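Local coordinates for protein carbonic anhydrase (Trichomonas vaginalis, PDB 6Y04) that probably catalyses the reversible hydration of carbon dioxide to hydrogencarbonate, as a zinc-dependent enzyme of the beta class, at residues L130-W133 / V134-K138; D122-K125 / F126-D129. All blocks are in the same frame, centred on the assembly; numbering follows the deposited sequence.

Contact 1. Residues L130-W133 / V134-K138; sequences LSKW and VDDFK
S131 and D135 meet one turn apart because their first torsions swing them together: OG of S131 stands anti to the backbone N (chi1 167°), while CG of D135 lies beside its own backbone N (chi1 -68°). The hydroxyl of S131 then gives a weak hydrogen bond to the carboxylate, OG to OD2 of D135 at 3.3 Å. The same carboxylate oxygen also bonds T106, so the aspartate, just past the end of helix 120-134, is tied to the start of helix 106-115. The backbone repeats the link, D135 N donating to S131 O at 3.0 Å. That carbonyl takes a second, weak bond from D136 N, and V134 N reaches L130 O weakly at 3.3 Å. These bonds mark the last turn of a helix in the beta-carbonic anhydrase fold, where the chain leaves for the loop before helix 140-152. D136 runs alongside K132 in the same direction, its OD2 3.5 Å from CA of K132. On the buried side, CG of L130 packs against CG2 of V134 at 4.3 Å, and both side chains rest on L109. The indole of W133 leads away from this turn to D74 of the second subunit, which accepts a hydrogen bond from NE1. Beyond the turn, CB of F137 sits 3.6 Å from O of W133, and the F137 side chain goes on to lie about 4 Å from that of the zinc ligand C99.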
loop_
_atom_site.group_PDB
_atom_site.type_symbol
_atom_site.label_atom_id
_atom_site.label_comp_id
_atom_site.label_asym_id
_atom_site.label_seq_id
_atom_site.Cartn_x
_atom_site.Cartn_y
_atom_site.Cartn_z
ATOM N N LEU A 130 10.802 14.388 5.767
ATOM C CA LEU A 130 9.368 14.191 5.945
ATOM C C LEU A 130 8.595 15.164 5.055
ATOM O O LEU A 130 7.512 14.833 4.569
ATOM C CB LEU A 130 9.004 14.371 7.425
ATOM C CG LEU A 130 7.535 14.144 7.799
ATOM C CD1 LEU A 130 7.068 12.750 7.411
ATOM C CD2 LEU A 130 7.293 14.383 9.283
ATOM N N SER A 131 9.192 16.343 4.837
ATOM C CA SER A 131 8.623 17.433 4.058
ATOM C C SER A 131 8.283 16.977 2.638
ATOM O O SER A 131 7.315 17.447 2.035
ATOM C CB SER A 131 9.571 18.606 4.055
ATOM O OG SER A 131 9.197 19.551 3.068
ATOM N N LYS A 132 9.083 16.039 2.125
ATOM C CA LYS A 132 8.991 15.615 0.738
ATOM C C LYS A 132 7.704 14.830 0.490
ATOM O O LYS A 132 7.221 14.787 -0.637
ATOM C CB LYS A 132 10.283 14.907 0.329
ATOM C CG LYS A 132 11.423 15.888 0.065
ATOM C CD LYS A 132 12.809 15.301 0.171
ATOM C CE LYS A 132 13.884 16.351 -0.027
ATOM N NZ LYS A 132 15.245 15.764 0.032
ATOM N N TRP A 133 7.132 14.255 1.559
ATOM C CA TRP A 133 5.886 13.503 1.482
ATOM C C TRP A 133 4.673 14.403 1.716
ATOM O O TRP A 133 3.696 14.348 0.964
ATOM C CB TRP A 133 5.881 12.335 2.480
ATOM C CG TRP A 133 6.547 11.071 2.026
ATOM C CD1 TRP A 133 5.974 10.041 1.338
ATOM C CD2 TRP A 133 7.909 10.676 2.277
ATOM N NE1 TRP A 133 6.887 9.045 1.124
ATOM C CE2 TRP A 133 8.083 9.401 1.689
ATOM C CE3 TRP A 133 9.000 11.271 2.929
ATOM C CZ2 TRP A 133 9.304 8.724 1.728
ATOM C CZ3 TRP A 133 10.204 10.597 2.976
ATOM C CH2 TRP A 133 10.351 9.340 2.380
ATOM N N VAL A 134 4.733 15.216 2.779
ATOM C CA VAL A 134 3.520 15.819 3.318
ATOM C C VAL A 134 3.353 17.264 2.847
ATOM O O VAL A 134 2.226 17.703 2.622
ATOM C CB VAL A 134 3.411 15.659 4.851
ATOM C CG1 VAL A 134 3.340 14.188 5.250
ATOM C CG2 VAL A 134 4.532 16.373 5.591
ATOM N N ASP A 135 4.464 17.994 2.697
ATOM C CA ASP A 135 4.394 19.402 2.342
ATOM C C ASP A 135 4.255 19.568 0.831
ATOM O O ASP A 135 3.578 20.484 0.369
ATOM C CB ASP A 135 5.575 20.181 2.922
ATOM C CG ASP A 135 5.536 20.278 4.433
ATOM O OD1 ASP A 135 4.420 20.354 4.986
ATOM O OD2 ASP A 135 6.622 20.277 5.044
ATOM N N ASP A 136 4.896 18.668 0.075
ATOM C CA ASP A 136 4.860 18.726 -1.377
ATOM C C ASP A 136 3.490 18.289 -1.895
ATOM O O ASP A 136 3.138 18.608 -3.030
ATOM C CB ASP A 136 6.056 17.999 -2.004
ATOM C CG ASP A 136 7.398 18.619 -1.635
ATOM O OD1 ASP A 136 7.395 19.760 -1.123
ATOM O OD2 ASP A 136 8.440 17.956 -1.855
ATOM N N PHE A 137 2.724 17.578 -1.057
ATOM C CA PHE A 137 1.354 17.197 -1.379
ATOM C C PHE A 137 0.436 18.423 -1.305
ATOM O O PHE A 137 -0.097 18.752 -0.243
ATOM C CB PHE A 137 0.878 16.040 -0.493
ATOM C CG PHE A 137 -0.354 15.328 -0.997
ATOM C CD1 PHE A 137 -1.598 15.952 -0.997
ATOM C CD2 PHE A 137 -0.280 14.022 -1.461
ATOM C CE1 PHE A 137 -2.730 15.298 -1.465
ATOM C CE2 PHE A 137 -1.414 13.363 -1.921
ATOM C CZ PHE A 137 -2.636 14.002 -1.922
ATOM N N LYS A 138 0.250 19.077 -2.456
ATOM C CA LYS A 138 -0.481 20.330 -2.548
ATOM C C LYS A 138 -1.972 20.046 -2.702
ATOM O O LYS A 138 -2.785 20.557 -1.937
ATOM C CB LYS A 138 0.023 21.151 -3.743
ATOM C CG LYS A 138 1.496 21.544 -3.715
ATOM C CD LYS A 138 1.846 22.475 -2.571
ATOM C CE LYS A 138 1.299 23.874 -2.775
ATOM N NZ LYS A 138 0.949 24.526 -1.491
#

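Contact 2. Residues D122-K125 / F126-D129; sequences DIEK and FKSD
Between D122-K125 and F126-D129 the helical backbone is drawn together by two weak hydrogen bonds of different span, F126 N to D122 O at 3.3 Å, four residues back, and K127 N to E124 O at 3.4 Å, three residues back. The phenyl ring of F126 leans obliquely against the preceding turn, bringing CD2 to 3.5 Å from O of D122. K125 keeps pace with F126; the lysine chain is extended until it bends at its last torsion (chi4 -78°), which leaves NZ of K125 4.1 Å from CZ of F126. These residues belong to the first half of helix 120-134, a helix of the beta-carbonic anhydrase fold that packs against helix 106-115 through I123 and meets the second subunit through F126, which packs on G71 of that subunit. On another side of the helix, E124 and K127 cross at a slant. OE2 of E124 comes within 3.8 Å of CD of K127, yet the charged ends stay apart, with OE1 of E124 5.1 Å from NZ of K127, a distance at which attraction would probably be modest. The lysine instead forms a salt bridge with D107, while its CB lies 3.4 Å from O of I123.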
loop_
_atom_site.group_PDB
_atom_site.type_symbol
_atom_site.label_atom_id
_atom_site.label_comp_id
_atom_site.label_asym_id
_atom_site.label_seq_id
_atom_site.Cartn_x
_atom_site.Cartn_y
_atom_site.Cartn_z
ATOM N N ASP A 122 14.710 14.676 17.482
ATOM C CA ASP A 122 14.347 13.652 16.516
ATOM C C ASP A 122 13.411 14.230 15.453
ATOM O O ASP A 122 13.515 13.874 14.283
ATOM C CB ASP A 122 13.780 12.420 17.223
ATOM C CG ASP A 122 14.854 11.553 17.859
ATOM O OD1 ASP A 122 15.964 11.536 17.316
ATOM O OD2 ASP A 122 14.572 10.903 18.892
ATOM N N ILE A 123 12.512 15.128 15.871
ATOM C CA ILE A 123 11.558 15.767 14.976
ATOM C C ILE A 123 12.297 16.656 13.972
ATOM O O ILE A 123 11.948 16.707 12.791
ATOM C CB ILE A 123 10.491 16.543 15.777
ATOM C CG1 ILE A 123 9.619 15.596 16.616
ATOM C CG2 ILE A 123 9.668 17.427 14.853
ATOM C CD1 ILE A 123 8.519 16.280 17.402
ATOM N N GLU A 124 13.323 17.363 14.452
ATOM C CA GLU A 124 14.100 18.253 13.601
ATOM C C GLU A 124 14.946 17.438 12.617
ATOM O O GLU A 124 15.133 17.835 11.471
ATOM C CB GLU A 124 14.919 19.241 14.441
ATOM C CG GLU A 124 15.445 20.426 13.640
ATOM C CD GLU A 124 14.398 21.408 13.122
ATOM O OE1 GLU A 124 13.642 21.956 13.948
ATOM O OE2 GLU A 124 14.338 21.632 11.889
ATOM N N LYS A 125 15.444 16.285 13.070
ATOM C CA LYS A 125 16.315 15.450 12.260
ATOM C C LYS A 125 15.577 14.995 11.002
ATOM O O LYS A 125 16.161 14.966 9.925
ATOM C CB LYS A 125 16.832 14.276 13.096
ATOM C CG LYS A 125 18.092 13.591 12.587
ATOM C CD LYS A 125 18.709 12.627 13.603
ATOM C CE LYS A 125 19.615 11.570 12.994
ATOM N NZ LYS A 125 18.844 10.470 12.363
ATOM N N PHE A 126 14.281 14.685 11.132
ATOM C CA PHE A 126 13.530 14.058 10.053
ATOM C C PHE A 126 12.690 15.063 9.268
ATOM O O PHE A 126 12.161 14.713 8.216
ATOM C CB PHE A 126 12.708 12.883 10.586
ATOM C CG PHE A 126 13.522 11.638 10.842
ATOM C CD1 PHE A 126 14.146 10.974 9.790
ATOM C CD2 PHE A 126 13.682 11.136 12.128
ATOM C CE1 PHE A 126 14.911 9.838 10.014
ATOM C CE2 PHE A 126 14.449 10.000 12.351
ATOM C CZ PHE A 126 15.061 9.353 11.296
ATOM N N LYS A 127 12.602 16.301 9.774
ATOM C CA LYS A 127 11.693 17.318 9.265
ATOM C C LYS A 127 11.892 17.547 7.767
ATOM O O LYS A 127 10.915 17.682 7.029
ATOM C CB LYS A 127 11.846 18.628 10.047
ATOM C CG LYS A 127 11.036 19.812 9.521
ATOM C CD LYS A 127 10.816 20.915 10.535
ATOM C CE LYS A 127 9.408 21.482 10.482
ATOM N NZ LYS A 127 8.991 22.052 11.786
ATOM N N SER A 128 13.153 17.603 7.329
ATOM C CA SER A 128 13.453 17.920 5.943
ATOM C C SER A 128 12.988 16.802 5.007
ATOM O O SER A 128 12.317 17.060 4.005
ATOM C CB SER A 128 14.906 18.216 5.778
ATOM O OG SER A 128 15.073 19.228 4.803
ATOM N N ASP A 129 13.344 15.558 5.356
ATOM C CA ASP A 129 12.942 14.391 4.587
ATOM C C ASP A 129 11.421 14.240 4.585
ATOM O O ASP A 129 10.831 13.986 3.535
ATOM C CB ASP A 129 13.634 13.120 5.085
ATOM C CG ASP A 129 15.136 13.113 4.871
ATOM O OD1 ASP A 129 15.579 13.628 3.824
ATOM O OD2 ASP A 129 15.850 12.591 5.760
#

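Overall arrangement
The two contacts follow each other along helix 120-134, with centres about 13 Å apart, and show how one helix changes character along its length. Contact 2, in the earlier turns, is a surface contact, where long charged side chains and one aromatic ring lie along the helix. Contact 1, at the closing end, is partly buried, joining hydroxyl-carboxylate and apolar pairs where the chain turns into the loop. Both touch helix 106-115 by packing and a polar link, ionic only from contact 2; toward the second subunit contact 2 offers packing alone, while contact 1 adds a hydrogen bond. Contact 1 alone approaches the metal, the side chain of F137 lying about 6 Å from the zinc ion.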